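Local atomic coordinates of nitrilotriacetate monooxygenase component B (Bacillus cereus ATCC 14579, PDB entry 3BPK), a protein that probably binds FMN and is thought to act as the flavin-dependent oxidoreductase component of a monooxygenase system. Residues B[31-36]-B[45-50]; B[61-66]-B[155-160]; B[89-94]-B[181-186]. All blocks are in the same frame, centred on the assembly; numbering follows the deposited sequence. Where two conformers were deposited one is given.

In the fold
Strand 28-36 and strand 42-54 follow each other directly, and contact 1 closes the short turn between them as a beta hairpin. The next strand, 59-65, lies beside 42-54 in the same antiparallel sheet, so contacts 1 and 2 touch, with their centres about 9 Å apart. Contact 2 then makes a far longer closure, pairing 61-66 with 155-160 of strand 155-168. Contact 3 joins the loop 89-94, after strand 83-88, to 181-186 at the end of helix 179-182. Contact 1 closes before the others open and also touches contact 3, where Phe32 packs against Ser89 and Tyr93. Contacts 2 and 3 cross along the chain and lie on opposite sides of its centre. All three reach the second subunit.

Contact 1: B[31-36]-B[45-50]; sequences AFVTSV and APYSYF
Ala45 begins the pairing by taking hold of Val33 at both backbone ends: Val33 N donates to Ala45 O over 2.9 Å in an almost straight bond (176°), and Ala45 N returns one to Val33 O. Its carbonyl also lies near the ring of Phe32. Pro46 follows opposite Phe32 in a non-hydrogen-bonded pair, a position that suits a residue without an N-H. The CA of Pro46 instead makes a CA-H...O contact with Ala31 O at 3.3 Å, and Pro46 N lies at the edge of the Phe32 ring, 4.1 Å from Phe32 CD1. Helix 94-100 covers this face through Ile97 and Thr100. Such two-way bonding marks an antiparallel pair, and because strands 28-36 and 42-54 are consecutive the pair is a beta hairpin, part of the curled sheet of this flavin reductase-like domain. At Tyr47 the backbone again bonds both ways with Ala31, Tyr47 N to Ala31 O being 2.8 Å. Tyr47 CG is anti to its carbonyl carbon (chi1 -62°), which lays Tyr47 CD2 across Val33 CG2 at 3.8 Å, the two side chains at about a right angle; the phenol OH bonds to Thr74. Past the inverse gamma turn centred on Tyr49, Phe50 swings its ring back over Ala31. Ala31 CB sits 3.5 Å from the centroid of the Phe50 ring and only 11° off its normal, a close CH-pi contact in which alanine's single methyl lies over the middle of the ring, while Val86 touches both residues.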
loop_
_atom_site.group_PDB
_atom_site.type_symbol
_atom_site.label_atom_id
_atom_site.label_comp_id
_atom_site.label_asym_id
_atom_site.label_seq_id
_atom_site.Cartn_x
_atom_site.Cartn_y
_atom_site.Cartn_z
ATOM N N ALA B 31 -1.182 0.420 8.998
ATOM C CA ALA B 31 -0.128 1.071 9.789
ATOM C C ALA B 31 -0.763 1.704 11.020
ATOM O O ALA B 31 -1.681 2.527 10.892
ATOM C CB ALA B 31 0.588 2.151 8.966
ATOM N N PHE B 32 -0.260 1.371 12.216
ATOM C CA PHE B 32 -0.716 2.082 13.408
ATOM C C PHE B 32 0.382 3.095 13.695
ATOM O O PHE B 32 1.531 2.703 13.985
ATOM C CB PHE B 32 -0.914 1.143 14.583
ATOM C CG PHE B 32 -1.338 1.849 15.803
ATOM C CD1 PHE B 32 -2.552 2.535 15.822
ATOM C CD2 PHE B 32 -0.531 1.830 16.964
ATOM C CE1 PHE B 32 -2.952 3.229 16.962
ATOM C CE2 PHE B 32 -0.929 2.520 18.093
ATOM C CZ PHE B 32 -2.143 3.203 18.107
ATOM N N VAL B 33 0.047 4.377 13.548
ATOM C CA VAL B 33 1.094 5.423 13.511
ATOM C C VAL B 33 0.991 6.341 14.718
ATOM O O VAL B 33 -0.091 6.912 14.973
ATOM C CB VAL B 33 0.945 6.300 12.247
ATOM C CG1 VAL B 33 2.033 7.405 12.204
ATOM C CG2 VAL B 33 1.078 5.443 10.972
ATOM N N THR B 34 2.112 6.492 15.446
ATOM C CA THR B 34 2.160 7.450 16.568
ATOM C C THR B 34 2.993 8.658 16.163
ATOM O O THR B 34 3.946 8.568 15.362
ATOM C CB THR B 34 2.720 6.854 17.886
ATOM O OG1 THR B 34 4.010 6.270 17.658
ATOM C CG2 THR B 34 1.762 5.812 18.418
ATOM N N SER B 35 2.619 9.799 16.734
ATOM C CA SER B 35 3.230 11.072 16.396
ATOM C C SER B 35 2.964 11.981 17.597
ATOM O O SER B 35 2.097 11.676 18.439
ATOM C CB SER B 35 2.591 11.650 15.102
ATOM O OG SER B 35 1.200 11.935 15.277
ATOM N N VAL B 36 3.707 13.084 17.687
ATOM C CA VAL B 36 3.615 13.949 18.887
ATOM C C VAL B 36 3.290 15.380 18.473
ATOM O O VAL B 36 3.860 15.877 17.489
ATOM C CB VAL B 36 4.938 13.891 19.710
ATOM C CG1 VAL B 36 4.869 14.861 20.904
ATOM C CG2 VAL B 36 5.158 12.451 20.243
ATOM N N ALA B 45 -3.125 6.651 15.431
ATOM C CA ALA B 45 -4.269 6.311 14.558
ATOM C C ALA B 45 -3.865 5.280 13.529
ATOM O O ALA B 45 -2.695 5.187 13.190
ATOM C CB ALA B 45 -4.788 7.548 13.872
ATOM N N PRO B 46 -4.834 4.462 13.068
ATOM C CA PRO B 46 -4.579 3.480 12.042
ATOM C C PRO B 46 -4.817 4.052 10.643
ATOM O O PRO B 46 -5.767 4.831 10.434
ATOM C CB PRO B 46 -5.642 2.394 12.333
ATOM C CG PRO B 46 -6.784 3.173 12.922
ATOM C CD PRO B 46 -6.204 4.354 13.623
ATOM N N TYR B 47 -3.988 3.595 9.698
ATOM C CA TYR B 47 -4.058 4.009 8.285
ATOM C C TYR B 47 -3.854 2.793 7.400
ATOM O O TYR B 47 -2.772 2.184 7.459
ATOM C CB TYR B 47 -2.947 5.037 7.967
ATOM C CG TYR B 47 -3.131 6.291 8.785
ATOM C CD1 TYR B 47 -4.066 7.263 8.390
ATOM C CD2 TYR B 47 -2.474 6.474 10.014
ATOM C CE1 TYR B 47 -4.295 8.407 9.148
ATOM C CE2 TYR B 47 -2.706 7.621 10.786
ATOM C CZ TYR B 47 -3.609 8.578 10.356
ATOM O OH TYR B 47 -3.863 9.688 11.141
ATOM N N SER B 48 -4.853 2.431 6.574
ATOM C CA SER B 48 -4.678 1.284 5.706
ATOM C C SER B 48 -4.077 1.625 4.336
ATOM O O SER B 48 -3.820 0.709 3.539
ATOM C CB SER B 48 -5.994 0.519 5.533
ATOM O OG SER B 48 -6.861 1.224 4.629
ATOM N N TYR B 49 -3.855 2.928 4.064
ATOM C CA TYR B 49 -3.235 3.300 2.775
ATOM C C TYR B 49 -1.728 3.314 3.006
ATOM O O TYR B 49 -1.076 4.357 3.039
ATOM C CB TYR B 49 -3.728 4.640 2.219
ATOM C CG TYR B 49 -5.196 4.747 1.925
ATOM C CD1 TYR B 49 -6.106 3.696 2.146
ATOM C CD2 TYR B 49 -5.696 5.962 1.469
ATOM C CE1 TYR B 49 -7.471 3.876 1.910
ATOM C CE2 TYR B 49 -7.047 6.132 1.207
ATOM C CZ TYR B 49 -7.914 5.098 1.415
ATOM O OH TYR B 49 -9.277 5.252 1.156
ATOM N N PHE B 50 -1.192 2.105 3.173
ATOM C CA PHE B 50 0.149 1.869 3.722
ATOM C C PHE B 50 0.872 0.833 2.845
ATOM O O PHE B 50 0.311 -0.211 2.480
ATOM C CB PHE B 50 -0.079 1.224 5.099
ATOM C CG PHE B 50 1.153 0.684 5.800
ATOM C CD1 PHE B 50 2.365 1.388 5.829
ATOM C CD2 PHE B 50 1.029 -0.500 6.532
ATOM C CE1 PHE B 50 3.457 0.876 6.573
ATOM C CE2 PHE B 50 2.095 -0.996 7.272
ATOM C CZ PHE B 50 3.291 -0.310 7.299
#

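Contact 2: B[61-66]-B[155-160]; sequences SVSVQR and CDLLIG
Asp156 OD2 is gripped by Arg66 NE at 2.8 Å and by a water, which also donates to Val64 O and so ties the carboxylate to the backbone of the facing strand. Arg66 approaches side-on: its NH2 reaches Asp156 OD1 at 2.9 Å in a nearly straight bond (174°) that uses the syn lone pair. Guanidinium and carboxylate are nearly coplanar, 22° apart, and the two bonds together restrict the rotation of both groups. Arginine suits this place because its extended chain reaches across to the acid on the facing strand, while NH1 is still able to bond to Gly69 O. Farther along the same face Val64 CG2 meets Leu158 CD1 at 3.9 Å, branched aliphatic against branched aliphatic. On the other face Leu157 CD1 lies 3.6 Å from Ser63 CB, and Gln65 bends at chi2 to bring its amide beside Cys155 CB. The polar ends of Ser63 and Gln65 both bond to Val53 O of the second subunit. Between these faces, reciprocal backbone bonds join Val62 with Leu158 and Val64 with Asp156, the regular ladder of antiparallel neighbours, here joining strand 59-65 to the long strand 155-168 of the flavin reductase-like domain.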
loop_
_atom_site.group_PDB
_atom_site.type_symbol
_atom_site.label_atom_id
_atom_site.label_comp_id
_atom_site.label_asym_id
_atom_site.label_seq_id
_atom_site.Cartn_x
_atom_site.Cartn_y
_atom_site.Cartn_z
ATOM N N SER B 61 5.418 4.149 2.928
ATOM C CA SER B 61 4.465 5.248 2.656
ATOM C C SER B 61 3.186 5.079 3.443
ATOM O O SER B 61 2.703 3.952 3.633
ATOM C CB SER B 61 4.116 5.294 1.165
ATOM O OG SER B 61 3.613 4.038 0.716
ATOM N N VAL B 62 2.613 6.213 3.863
ATOM C CA VAL B 62 1.290 6.187 4.499
ATOM C C VAL B 62 0.552 7.406 3.952
ATOM O O VAL B 62 1.052 8.531 4.060
ATOM C CB VAL B 62 1.395 6.335 6.028
ATOM C CG1 VAL B 62 0.009 6.322 6.662
ATOM C CG2 VAL B 62 2.228 5.217 6.626
ATOM N N SER B 63 -0.600 7.180 3.325
ATOM C CA SER B 63 -1.379 8.316 2.820
ATOM C C SER B 63 -2.406 8.738 3.863
ATOM O O SER B 63 -3.268 7.931 4.249
ATOM C CB SER B 63 -2.029 7.973 1.482
ATOM O OG SER B 63 -2.667 9.119 0.967
ATOM N N VAL B 64 -2.274 9.968 4.351
ATOM C CA VAL B 64 -3.129 10.473 5.439
ATOM C C VAL B 64 -4.091 11.515 4.838
ATOM O O VAL B 64 -3.650 12.506 4.247
ATOM C CB VAL B 64 -2.274 11.129 6.554
ATOM C CG1 VAL B 64 -3.178 11.679 7.693
ATOM C CG2 VAL B 64 -1.298 10.087 7.120
ATOM N N GLN B 65 -5.387 11.272 4.962
ATOM C CA GLN B 65 -6.360 12.175 4.302
ATOM C C GLN B 65 -6.411 13.505 5.036
ATOM O O GLN B 65 -6.212 13.554 6.260
ATOM C CB GLN B 65 -7.755 11.532 4.260
ATOM C CG GLN B 65 -7.776 10.176 3.515
ATOM C CD GLN B 65 -7.098 10.241 2.118
ATOM O OE1 GLN B 65 -7.513 11.029 1.228
ATOM N NE2 GLN B 65 -6.065 9.413 1.917
ATOM N N ARG B 66 -6.730 14.576 4.302
ATOM C CA ARG B 66 -6.953 15.898 4.902
ATOM C C ARG B 66 -8.429 16.023 5.247
ATOM O O ARG B 66 -9.241 15.183 4.837
ATOM C CB ARG B 66 -6.521 17.002 3.945
ATOM C CG ARG B 66 -5.018 17.057 3.717
ATOM C CD ARG B 66 -4.612 18.440 3.364
ATOM N NE ARG B 66 -3.203 18.535 3.065
ATOM C CZ ARG B 66 -2.562 19.657 2.732
ATOM N NH1 ARG B 66 -3.215 20.829 2.668
ATOM N NH2 ARG B 66 -1.269 19.611 2.458
ATOM N N CYS B 155 -5.107 14.789 0.424
ATOM C CA CYS B 155 -4.294 13.954 1.339
ATOM C C CYS B 155 -2.851 14.379 1.324
ATOM O O CYS B 155 -2.452 15.207 0.514
ATOM C CB CYS B 155 -4.377 12.477 0.918
ATOM S SG CYS B 155 -3.487 12.122 -0.624
ATOM N N ASP B 156 -2.052 13.818 2.241
ATOM C CA ASP B 156 -0.605 13.964 2.210
ATOM C C ASP B 156 -0.052 12.571 2.253
ATOM O O ASP B 156 -0.363 11.798 3.180
ATOM C CB ASP B 156 -0.104 14.754 3.422
ATOM C CG ASP B 156 -0.622 16.182 3.393
ATOM O OD1 ASP B 156 0.003 16.986 2.673
ATOM O OD2 ASP B 156 -1.703 16.415 3.992
ATOM N N LEU B 157 0.759 12.269 1.247
ATOM C CA LEU B 157 1.417 10.964 1.204
ATOM C C LEU B 157 2.743 11.123 1.937
ATOM O O LEU B 157 3.629 11.861 1.475
ATOM C CB LEU B 157 1.622 10.545 -0.248
ATOM C CG LEU B 157 2.193 9.154 -0.465
ATOM C CD1 LEU B 157 1.340 8.080 0.125
ATOM C CD2 LEU B 157 2.352 8.912 -1.981
ATOM N N LEU B 158 2.864 10.456 3.089
ATOM C CA LEU B 158 4.066 10.584 3.932
ATOM C C LEU B 158 5.024 9.496 3.519
ATOM O O LEU B 158 4.664 8.319 3.544
ATOM C CB LEU B 158 3.718 10.408 5.406
ATOM C CG LEU B 158 2.627 11.397 5.909
ATOM C CD1 LEU B 158 2.403 11.124 7.419
ATOM C CD2 LEU B 158 2.946 12.900 5.634
ATOM N N ILE B 159 6.246 9.895 3.162
ATOM C CA ILE B 159 7.304 8.927 2.865
ATOM C C ILE B 159 8.237 8.889 4.074
ATOM O O ILE B 159 8.842 9.914 4.426
ATOM C CB ILE B 159 8.120 9.329 1.597
ATOM C CG1 ILE B 159 7.187 9.546 0.377
ATOM C CG2 ILE B 159 9.174 8.273 1.292
ATOM C CD1 ILE B 159 6.271 8.344 0.055
ATOM N N GLY B 160 8.316 7.735 4.740
ATOM C CA GLY B 160 9.108 7.633 5.968
ATOM C C GLY B 160 10.312 6.758 5.694
ATOM O O GLY B 160 10.220 5.758 4.959
HETATM O O HOH W 1 -2.899 14.877 5.837
#

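Contact 3: B[89-94]-B[181-186]; sequences SDESYV and GLKPIS
Ile185 fills the close-packed side of this contact, its branches reaching Ser89, Asp90, Glu91 and Val94. Ile185 CG1 lies between the backbone N and the carbonyl carbon (chi1 63°), an arrangement that brings it to 3.7 Å from Ser89 CB and carries Ile185 CD1 on to Val94 CG2 at 3.8 Å. The other branch, CG2, rests against Glu91 CG and its backbone N. A beta-branched aliphatic residue serves well here, since it covers separate neighbours with separate branches. Two backbone bonds flank Pro184 and secure the fit: Ile185 N donates to Ser89 O over 3.0 Å, and Glu91 N donates to Lys183 O over 2.9 Å. Pro184 itself, having no N-H, contributes a CA-H...O contact to Ser89 O.

The looser side is reached through water and charged residues. Glu91 extends past the aliphatic part of Lys183, but their charged ends stay apart, Glu91 OE2 being 6.0 Å from Lys183 NZ, and Lys183 NZ bonds to Glu180 O instead. One water bridges Glu91 OE2 and Pro184 O; another donates to Leu182 O at 2.8 Å and weakly to Asp90 OD2. Asp90 also shapes its own loop. OD1 accepts from both Ser92 OG and Ser92 N, the latter closing an Asx turn, while OD2 is held by Asn133.

Tyr93 stands at the N-cap position of helix 94-100, where the loop from strand 83-88 enters that helix. Lys183, the first residue past helix 179-182, has positive phi, and the chain leaves the helix there toward strand 186-187. Ser89 and Ile185 also touch strand 28-36, and Phe200 of the second subunit packs on Ile185.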
loop_
_atom_site.group_PDB
_atom_site.type_symbol
_atom_site.label_atom_id
_atom_site.label_comp_id
_atom_site.label_asym_id
_atom_site.label_seq_id
_atom_site.Cartn_x
_atom_site.Cartn_y
_atom_site.Cartn_z
ATOM N N SER B 89 0.098 -3.732 12.621
ATOM C CA SER B 89 -1.150 -4.076 13.323
ATOM C C SER B 89 -1.373 -5.567 13.291
ATOM O O SER B 89 -1.274 -6.211 12.242
ATOM C CB SER B 89 -2.359 -3.363 12.669
ATOM O OG SER B 89 -2.186 -1.965 12.672
ATOM N N ASP B 90 -1.722 -6.112 14.448
ATOM C CA ASP B 90 -1.904 -7.554 14.545
ATOM C C ASP B 90 -3.054 -7.941 15.477
ATOM O O ASP B 90 -3.615 -7.079 16.191
ATOM C CB ASP B 90 -0.576 -8.272 14.882
ATOM C CG ASP B 90 -0.125 -8.054 16.310
ATOM O OD1 ASP B 90 -0.972 -8.115 17.236
ATOM O OD2 ASP B 90 1.094 -7.844 16.501
ATOM N N GLU B 91 -3.436 -9.225 15.442
ATOM C CA GLU B 91 -4.609 -9.676 16.203
ATOM C C GLU B 91 -4.468 -9.419 17.714
ATOM O O GLU B 91 -5.496 -9.241 18.403
ATOM C CB GLU B 91 -4.858 -11.154 15.953
ATOM C CG GLU B 91 -5.287 -11.471 14.518
ATOM C CD GLU B 91 -5.641 -12.944 14.293
ATOM O OE1 GLU B 91 -6.121 -13.609 15.260
ATOM O OE2 GLU B 91 -5.421 -13.444 13.169
ATOM N N SER B 92 -3.230 -9.334 18.218
ATOM C CA SER B 92 -3.037 -9.219 19.693
ATOM C C SER B 92 -3.446 -7.857 20.238
ATOM O O SER B 92 -3.659 -7.710 21.434
ATOM C CB SER B 92 -1.598 -9.519 20.107
ATOM O OG SER B 92 -0.680 -8.497 19.708
ATOM N N TYR B 93 -3.534 -6.836 19.385
ATOM C CA TYR B 93 -3.912 -5.505 19.895
ATOM C C TYR B 93 -4.834 -4.726 18.956
ATOM O O TYR B 93 -5.046 -3.539 19.158
ATOM C CB TYR B 93 -2.688 -4.684 20.372
ATOM C CG TYR B 93 -1.802 -4.061 19.312
ATOM C CD1 TYR B 93 -1.661 -2.661 19.244
ATOM C CD2 TYR B 93 -1.084 -4.850 18.408
ATOM C CE1 TYR B 93 -0.859 -2.063 18.301
ATOM C CE2 TYR B 93 -0.260 -4.237 17.414
ATOM C CZ TYR B 93 -0.163 -2.847 17.394
ATOM O OH TYR B 93 0.611 -2.203 16.451
ATOM N N VAL B 94 -5.421 -5.412 17.959
ATOM C CA VAL B 94 -6.335 -4.734 17.045
ATOM C C VAL B 94 -7.563 -4.141 17.761
ATOM O O VAL B 94 -8.091 -3.114 17.344
ATOM C CB VAL B 94 -6.743 -5.640 15.840
ATOM C CG1 VAL B 94 -7.531 -6.895 16.343
ATOM C CG2 VAL B 94 -7.520 -4.833 14.797
ATOM N N GLY B 181 2.993 -16.430 13.153
ATOM C CA GLY B 181 3.185 -15.972 14.525
ATOM C C GLY B 181 2.798 -14.510 14.701
ATOM O O GLY B 181 2.285 -14.110 15.741
ATOM N N LEU B 182 3.019 -13.706 13.656
ATOM C CA LEU B 182 2.661 -12.286 13.674
ATOM C C LEU B 182 1.148 -12.059 13.729
ATOM O O LEU B 182 0.681 -11.186 14.465
ATOM C CB LEU B 182 3.241 -11.608 12.441
ATOM C CG LEU B 182 2.943 -10.102 12.279
ATOM C CD1 LEU B 182 3.451 -9.220 13.476
ATOM C CD2 LEU B 182 3.505 -9.592 10.937
ATOM N N LYS B 183 0.391 -12.820 12.929
ATOM C CA LYS B 183 -1.070 -12.648 12.838
ATOM C C LYS B 183 -1.439 -11.203 12.462
ATOM O O LYS B 183 -2.207 -10.505 13.144
ATOM C CB LYS B 183 -1.786 -13.093 14.110
ATOM C CG LYS B 183 -1.562 -14.569 14.387
ATOM C CD LYS B 183 -2.350 -15.045 15.572
ATOM C CE LYS B 183 -2.619 -16.554 15.471
ATOM N NZ LYS B 183 -1.384 -17.378 15.191
ATOM N N PRO B 184 -0.900 -10.750 11.333
ATOM C CA PRO B 184 -1.185 -9.369 10.931
ATOM C C PRO B 184 -2.665 -9.212 10.602
ATOM O O PRO B 184 -3.317 -10.187 10.186
ATOM C CB PRO B 184 -0.335 -9.210 9.673
ATOM C CG PRO B 184 -0.299 -10.644 9.065
ATOM C CD PRO B 184 -0.106 -11.487 10.335
ATOM N N ILE B 185 -3.198 -8.008 10.809
ATOM C CA ILE B 185 -4.574 -7.737 10.366
ATOM C C ILE B 185 -4.590 -6.800 9.154
ATOM O O ILE B 185 -3.664 -5.978 8.960
ATOM C CB ILE B 185 -5.486 -7.225 11.511
ATOM C CG1 ILE B 185 -4.999 -5.906 12.053
ATOM C CG2 ILE B 185 -5.662 -8.277 12.637
ATOM C CD1 ILE B 185 -5.704 -4.747 11.424
ATOM N N SER B 186 -5.625 -6.945 8.322
ATOM C CA SER B 186 -5.745 -6.106 7.146
ATOM C C SER B 186 -7.135 -5.515 7.059
ATOM O O SER B 186 -8.057 -5.998 7.699
ATOM C CB SER B 186 -5.409 -6.901 5.888
ATOM O OG SER B 186 -6.187 -8.090 5.808
HETATM O O HOH W 2 2.121 -10.567 16.828
HETATM O O HOH W 3 -3.906 -12.693 11.058
#